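Hydroxylase (Rhodococcus sp., PDB 2OR0) is a putative flavin-dependent hydroxylase of the acyl-CoA dehydrogenase fold, probably inserting one oxygen atom from molecular oxygen into its substrate with reduced flavin. Local coordinates at residues R347-A352 / D376-L381; I263-G268 / Q371-D376. All blocks are in the same frame, centred on the assembly; numbering follows the deposited sequence.

Overall arrangement
Interactions 1 and 2 share helix 370-381, which runs against two helices of the C-terminal helical bundle: interaction 1 sets its later half on helix 331-356, interaction 2 its earlier half on helix 250-277. Asp376 belongs to both segments of that helix, and the two contact centres lie about 7 Å apart. Thr266 of interaction 2 joins them, its CG2 standing 3.8 Å from Ala377 CB and 4.0 Å from Ala352 CB of interaction 1. Each centre is about 14 Å from the centre of the chain. An acetate ion, probably from the crystallisation liquor, lies about 3 Å from the side chain of Leu381.

Interaction 1 of 2, residues R347-A352 / D376-L381; sequences RAVRAA and DAHAGL
Val349 carries this contact, reaching from helix 331-356 to three residues of helix 370-381 in the helical C-terminal domain of the acyl-CoA dehydrogenase fold. The short axes come within 10.0 Å and run at 150° to each other, nearly antiparallel. Just before the valine, Ala348 turns its small methyl to Thr266 and Ser308, so helix 331-356 can lie close to two further helices. At Val349 the two methyls divide the work. CG1 stands anti to the backbone N (chi1 179°), which carries it over one face of the His378 imidazole, 3.7 Å from the ring centroid and 21° off its normal: a CH-pi contact displaced toward the rim, with CE1 the nearest ring atom at 3.5 Å. The same methyl packs against Leu381 CD2 at 4.1 Å, while CG2 turns to Ala377, meeting its CB at 4.0 Å. A beta-branched residue suits the place because its two methyls serve different neighbours, and the alanine opposite is short enough to let the backbones approach, with 6.2 Å between Val349 CA and Ala377 CA. No hydrogen bond crosses between the segments. NE2 of His378 is hydrogen-bonded instead to OD1 of Asp353, the residue following the first segment. That same OD1 also bonds Trp374 NE1, and Trp374 meets the imidazole edge-to-face, so one carboxylate oxygen ties both rings. The imidazole therefore works in two ways, presenting a face to the valine methyl while the bond from NE2 to Asp353 limits its rotation.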
loop_
_atom_site.group_PDB
_atom_site.type_symbol
_atom_site.label_atom_id
_atom_site.label_comp_id
_atom_site.label_asym_id
_atom_site.label_seq_id
_atom_site.Cartn_x
_atom_site.Cartn_y
_atom_site.Cartn_z
ATOM N N ARG A 347 15.023 -4.443 3.515
ATOM C CA ARG A 347 15.955 -5.296 2.778
ATOM C C ARG A 347 15.998 -4.894 1.301
ATOM O O ARG A 347 17.065 -4.762 0.724
ATOM C CB ARG A 347 15.563 -6.792 2.939
ATOM C CG ARG A 347 16.635 -7.800 2.434
ATOM C CD ARG A 347 16.171 -9.265 2.639
ATOM N NE ARG A 347 15.765 -9.516 4.031
ATOM C CZ ARG A 347 14.509 -9.689 4.451
ATOM N NH1 ARG A 347 13.489 -9.676 3.598
ATOM N NH2 ARG A 347 14.274 -9.885 5.726
ATOM N N ALA A 348 14.828 -4.694 0.721
ATOM C CA ALA A 348 14.671 -4.403 -0.696
ATOM C C ALA A 348 15.200 -3.010 -1.000
ATOM O O ALA A 348 15.944 -2.814 -1.965
ATOM C CB ALA A 348 13.215 -4.518 -1.069
ATOM N N VAL A 349 14.872 -2.040 -0.150
ATOM C CA VAL A 349 15.405 -0.688 -0.360
ATOM C C VAL A 349 16.932 -0.619 -0.240
ATOM O O VAL A 349 17.585 -0.002 -1.094
ATOM C CB VAL A 349 14.710 0.383 0.504
ATOM C CG1 VAL A 349 15.348 1.752 0.240
ATOM C CG2 VAL A 349 13.205 0.418 0.176
ATOM N N ARG A 350 17.495 -1.246 0.793
ATOM C CA ARG A 350 18.942 -1.277 0.922
ATOM C C ARG A 350 19.631 -1.906 -0.308
ATOM O O ARG A 350 20.711 -1.455 -0.714
ATOM C CB ARG A 350 19.395 -2.027 2.170
ATOM C CG ARG A 350 19.232 -1.223 3.487
ATOM C CD ARG A 350 20.014 -1.889 4.638
ATOM N NE ARG A 350 19.749 -1.220 5.916
ATOM C CZ ARG A 350 18.918 -1.684 6.847
ATOM N NH1 ARG A 350 18.272 -2.837 6.644
ATOM N NH2 ARG A 350 18.732 -0.997 7.987
ATOM N N ALA A 351 19.022 -2.944 -0.868
ATOM C CA ALA A 351 19.542 -3.634 -2.062
ATOM C C ALA A 351 19.495 -2.731 -3.299
ATOM O O ALA A 351 20.435 -2.720 -4.136
ATOM C CB ALA A 351 18.730 -4.906 -2.307
ATOM N N ALA A 352 18.407 -1.975 -3.424
ATOM C CA ALA A 352 18.319 -0.997 -4.480
ATOM C C ALA A 352 19.388 0.091 -4.314
ATOM O O ALA A 352 19.933 0.561 -5.322
ATOM C CB ALA A 352 16.924 -0.372 -4.524
ATOM N N ASP A 376 11.395 6.626 -5.613
ATOM C CA ASP A 376 10.087 6.065 -5.204
ATOM C C ASP A 376 10.231 5.071 -4.035
ATOM O O ASP A 376 9.416 5.047 -3.095
ATOM C CB ASP A 376 9.400 5.356 -6.377
ATOM C CG ASP A 376 8.957 6.303 -7.494
ATOM O OD1 ASP A 376 8.898 7.555 -7.310
ATOM O OD2 ASP A 376 8.650 5.783 -8.602
ATOM N N ALA A 377 11.256 4.231 -4.085
ATOM C CA ALA A 377 11.430 3.216 -3.046
ATOM C C ALA A 377 11.678 3.889 -1.711
ATOM O O ALA A 377 11.136 3.484 -0.709
ATOM C CB ALA A 377 12.599 2.247 -3.379
ATOM N N HIS A 378 12.547 4.892 -1.704
ATOM C CA HIS A 378 12.799 5.714 -0.496
ATOM C C HIS A 378 11.583 6.487 0.009
ATOM O O HIS A 378 11.346 6.541 1.212
ATOM C CB HIS A 378 13.982 6.649 -0.732
ATOM C CG HIS A 378 15.274 5.923 -0.684
ATOM N ND1 HIS A 378 15.861 5.542 0.502
ATOM C CD2 HIS A 378 16.038 5.404 -1.668
ATOM C CE1 HIS A 378 16.964 4.861 0.243
ATOM N NE2 HIS A 378 17.081 4.748 -1.067
ATOM N N ALA A 379 10.829 7.095 -0.888
ATOM C CA ALA A 379 9.538 7.679 -0.464
ATOM C C ALA A 379 8.644 6.634 0.195
ATOM O O ALA A 379 8.102 6.884 1.273
ATOM C CB ALA A 379 8.826 8.276 -1.615
ATOM N N GLY A 380 8.470 5.475 -0.458
ATOM C CA GLY A 380 7.672 4.382 0.140
ATOM C C GLY A 380 8.150 3.906 1.513
ATOM O O GLY A 380 7.344 3.588 2.396
ATOM N N LEU A 381 9.464 3.879 1.722
ATOM C CA LEU A 381 10.027 3.411 2.999
ATOM C C LEU A 381 9.675 4.306 4.178
ATOM O O LEU A 381 9.735 3.851 5.338
ATOM C CB LEU A 381 11.578 3.267 2.919
ATOM C CG LEU A 381 12.280 2.509 4.060
ATOM C CD1 LEU A 381 11.725 1.086 4.122
ATOM C CD2 LEU A 381 13.839 2.461 3.941
#

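Interaction 2 of 2, residues I263-G268 / Q371-D376; sequences IGITEG and QRFWRD
Ile265 and Phe373 bring two helices of the acyl-CoA dehydrogenase C-terminal bundle together, their short axes 8.4 Å apart and nearly antiparallel. The apolar packing centres on Ile265, which points its CG2 branch at helix 370-381. There CG2 presses tightly on the carbonyl oxygen of Phe373, 3.0 Å from that O, and lies 4.1 Å from Phe373 CB and 3.8 Å from Asp376 CB. The isoleucine and aspartate side chains cross at about a right angle, and the aspartate methylene, not the carboxylate, meets the methyl; OD1 of Asp376 bonds to the backbone N of Leu204. Branching at CB suits Ile265, because CG2 can fill the groove between Phe373 and Asp376 while CD1 also reaches the aspartate methylene.

The aromatic contact is CH-pi. Phe373 has CG anti to its carbonyl carbon (chi1 -71°), which lays the ring over the backbone of Gly268, whose CA is 4.3 Å from the ring centroid and 22° off the normal. A CB on this glycine would run into CE1 of the ring, so the absence of a side chain lets the phenyl face rest on the main chain. An alanine in place of Phe373 is likely to open a gap over Gly268 and cost the contact its CH-pi packing.

Hydrogen bonding stays within each helix. Thr266, turned away from helix 370-381, returns OG1 to Ile263 O, which also accepts from Glu267 N. On the other helix, Arg375 grips Gln371 side-on and is also salt-bridged to Glu44. Its NE and NH2 each lie 2.9 Å from Gln371 OE1, which sits only 3° out of the guanidinium plane.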
loop_
_atom_site.group_PDB
_atom_site.type_symbol
_atom_site.label_atom_id
_atom_site.label_comp_id
_atom_site.label_asym_id
_atom_site.label_seq_id
_atom_site.Cartn_x
_atom_site.Cartn_y
_atom_site.Cartn_z
ATOM N N ILE A 263 8.499 -3.386 -2.785
ATOM C CA ILE A 263 9.252 -4.480 -3.367
ATOM C C ILE A 263 9.281 -4.436 -4.892
ATOM O O ILE A 263 10.343 -4.543 -5.476
ATOM C CB ILE A 263 8.827 -5.871 -2.793
ATOM C CG1 ILE A 263 9.173 -5.904 -1.283
ATOM C CG2 ILE A 263 9.596 -6.965 -3.516
ATOM C CD1 ILE A 263 8.540 -7.073 -0.468
ATOM N N GLY A 264 8.123 -4.269 -5.523
ATOM C CA GLY A 264 8.046 -4.184 -6.974
ATOM C C GLY A 264 8.746 -2.965 -7.542
ATOM O O GLY A 264 9.321 -3.012 -8.648
ATOM N N ILE A 265 8.722 -1.858 -6.795
ATOM C CA ILE A 265 9.502 -0.693 -7.204
ATOM C C ILE A 265 11.002 -1.041 -7.283
ATOM O O ILE A 265 11.670 -0.662 -8.212
ATOM C CB ILE A 265 9.256 0.552 -6.271
ATOM C CG1 ILE A 265 7.868 1.121 -6.533
ATOM C CG2 ILE A 265 10.325 1.624 -6.506
ATOM C CD1 ILE A 265 7.265 1.950 -5.333
ATOM N N THR A 266 11.519 -1.753 -6.298
ATOM C CA THR A 266 12.942 -2.080 -6.307
ATOM C C THR A 266 13.259 -3.079 -7.403
ATOM O O THR A 266 14.337 -3.041 -7.958
ATOM C CB THR A 266 13.454 -2.576 -4.936
ATOM O OG1 THR A 266 12.857 -3.837 -4.595
ATOM C CG2 THR A 266 13.150 -1.531 -3.842
ATOM N N GLU A 267 12.285 -3.923 -7.747
ATOM C CA GLU A 267 12.406 -4.841 -8.874
ATOM C C GLU A 267 12.440 -4.087 -10.218
ATOM O O GLU A 267 13.232 -4.420 -11.098
ATOM C CB GLU A 267 11.271 -5.879 -8.831
ATOM C CG GLU A 267 11.491 -6.970 -7.808
ATOM C CD GLU A 267 10.293 -7.911 -7.604
ATOM O OE1 GLU A 267 9.177 -7.625 -8.090
ATOM O OE2 GLU A 267 10.481 -8.934 -6.908
ATOM N N GLY A 268 11.600 -3.062 -10.362
ATOM C CA GLY A 268 11.723 -2.088 -11.443
ATOM C C GLY A 268 13.102 -1.426 -11.549
ATOM O O GLY A 268 13.635 -1.320 -12.644
ATOM N N GLN A 371 16.549 6.090 -11.646
ATOM C CA GLN A 371 16.546 7.052 -10.536
ATOM C C GLN A 371 15.152 7.308 -9.975
ATOM O O GLN A 371 15.027 7.621 -8.787
ATOM C CB GLN A 371 17.259 8.386 -10.899
ATOM C CG GLN A 371 16.817 9.109 -12.185
ATOM C CD GLN A 371 15.455 9.720 -12.066
ATOM O OE1 GLN A 371 15.084 10.219 -10.993
ATOM N NE2 GLN A 371 14.686 9.701 -13.168
ATOM N N ARG A 372 14.120 7.174 -10.818
ATOM C CA ARG A 372 12.734 7.450 -10.407
ATOM C C ARG A 372 12.255 6.302 -9.526
ATOM O O ARG A 372 11.605 6.520 -8.523
ATOM C CB ARG A 372 11.800 7.646 -11.640
ATOM C CG ARG A 372 10.281 8.000 -11.330
ATOM C CD ARG A 372 9.351 7.822 -12.596
ATOM N NE ARG A 372 10.075 8.448 -13.662
ATOM C CZ ARG A 372 10.421 7.944 -14.833
ATOM N NH1 ARG A 372 9.999 6.767 -15.260
ATOM N NH2 ARG A 372 11.183 8.712 -15.599
ATOM N N PHE A 373 12.605 5.070 -9.904
ATOM C CA PHE A 373 12.300 3.894 -9.080
ATOM C C PHE A 373 13.069 3.971 -7.792
ATOM O O PHE A 373 12.528 3.697 -6.743
ATOM C CB PHE A 373 12.580 2.575 -9.821
ATOM C CG PHE A 373 11.596 2.292 -10.941
ATOM C CD1 PHE A 373 10.397 1.631 -10.687
ATOM C CD2 PHE A 373 11.873 2.699 -12.243
ATOM C CE1 PHE A 373 9.508 1.378 -11.718
ATOM C CE2 PHE A 373 10.976 2.464 -13.300
ATOM C CZ PHE A 373 9.795 1.790 -13.031
ATOM N N TRP A 374 14.325 4.403 -7.863
ATOM C CA TRP A 374 15.144 4.496 -6.666
ATOM C C TRP A 374 14.563 5.519 -5.631
ATOM O O TRP A 374 14.470 5.214 -4.432
ATOM C CB TRP A 374 16.606 4.801 -7.057
ATOM C CG TRP A 374 17.480 5.090 -5.867
ATOM C CD1 TRP A 374 18.079 4.183 -5.034
ATOM C CD2 TRP A 374 17.862 6.376 -5.407
ATOM N NE1 TRP A 374 18.810 4.839 -4.062
ATOM C CE2 TRP A 374 18.682 6.190 -4.261
ATOM C CE3 TRP A 374 17.586 7.688 -5.845
ATOM C CZ2 TRP A 374 19.225 7.261 -3.546
ATOM C CZ3 TRP A 374 18.124 8.755 -5.113
ATOM C CH2 TRP A 374 18.934 8.524 -3.982
ATOM N N ARG A 375 14.171 6.709 -6.101
ATOM C CA ARG A 375 13.553 7.729 -5.220
ATOM C C ARG A 375 12.182 7.244 -4.725
ATOM O O ARG A 375 11.842 7.440 -3.562
ATOM C CB ARG A 375 13.395 9.075 -5.951
ATOM C CG ARG A 375 14.744 9.791 -6.292
ATOM C CD ARG A 375 14.503 11.149 -7.009
ATOM N NE ARG A 375 14.050 10.982 -8.395
ATOM C CZ ARG A 375 12.800 11.169 -8.811
ATOM N NH1 ARG A 375 11.848 11.495 -7.944
ATOM N NH2 ARG A 375 12.492 11.014 -10.098
ATOM N N ASP A 376 11.395 6.626 -5.613
ATOM C CA ASP A 376 10.087 6.065 -5.204
ATOM C C ASP A 376 10.231 5.071 -4.035
ATOM O O ASP A 376 9.416 5.047 -3.095
ATOM C CB ASP A 376 9.400 5.356 -6.377
ATOM C CG ASP A 376 8.957 6.303 -7.494
ATOM O OD1 ASP A 376 8.898 7.555 -7.310
ATOM O OD2 ASP A 376 8.650 5.783 -8.602
#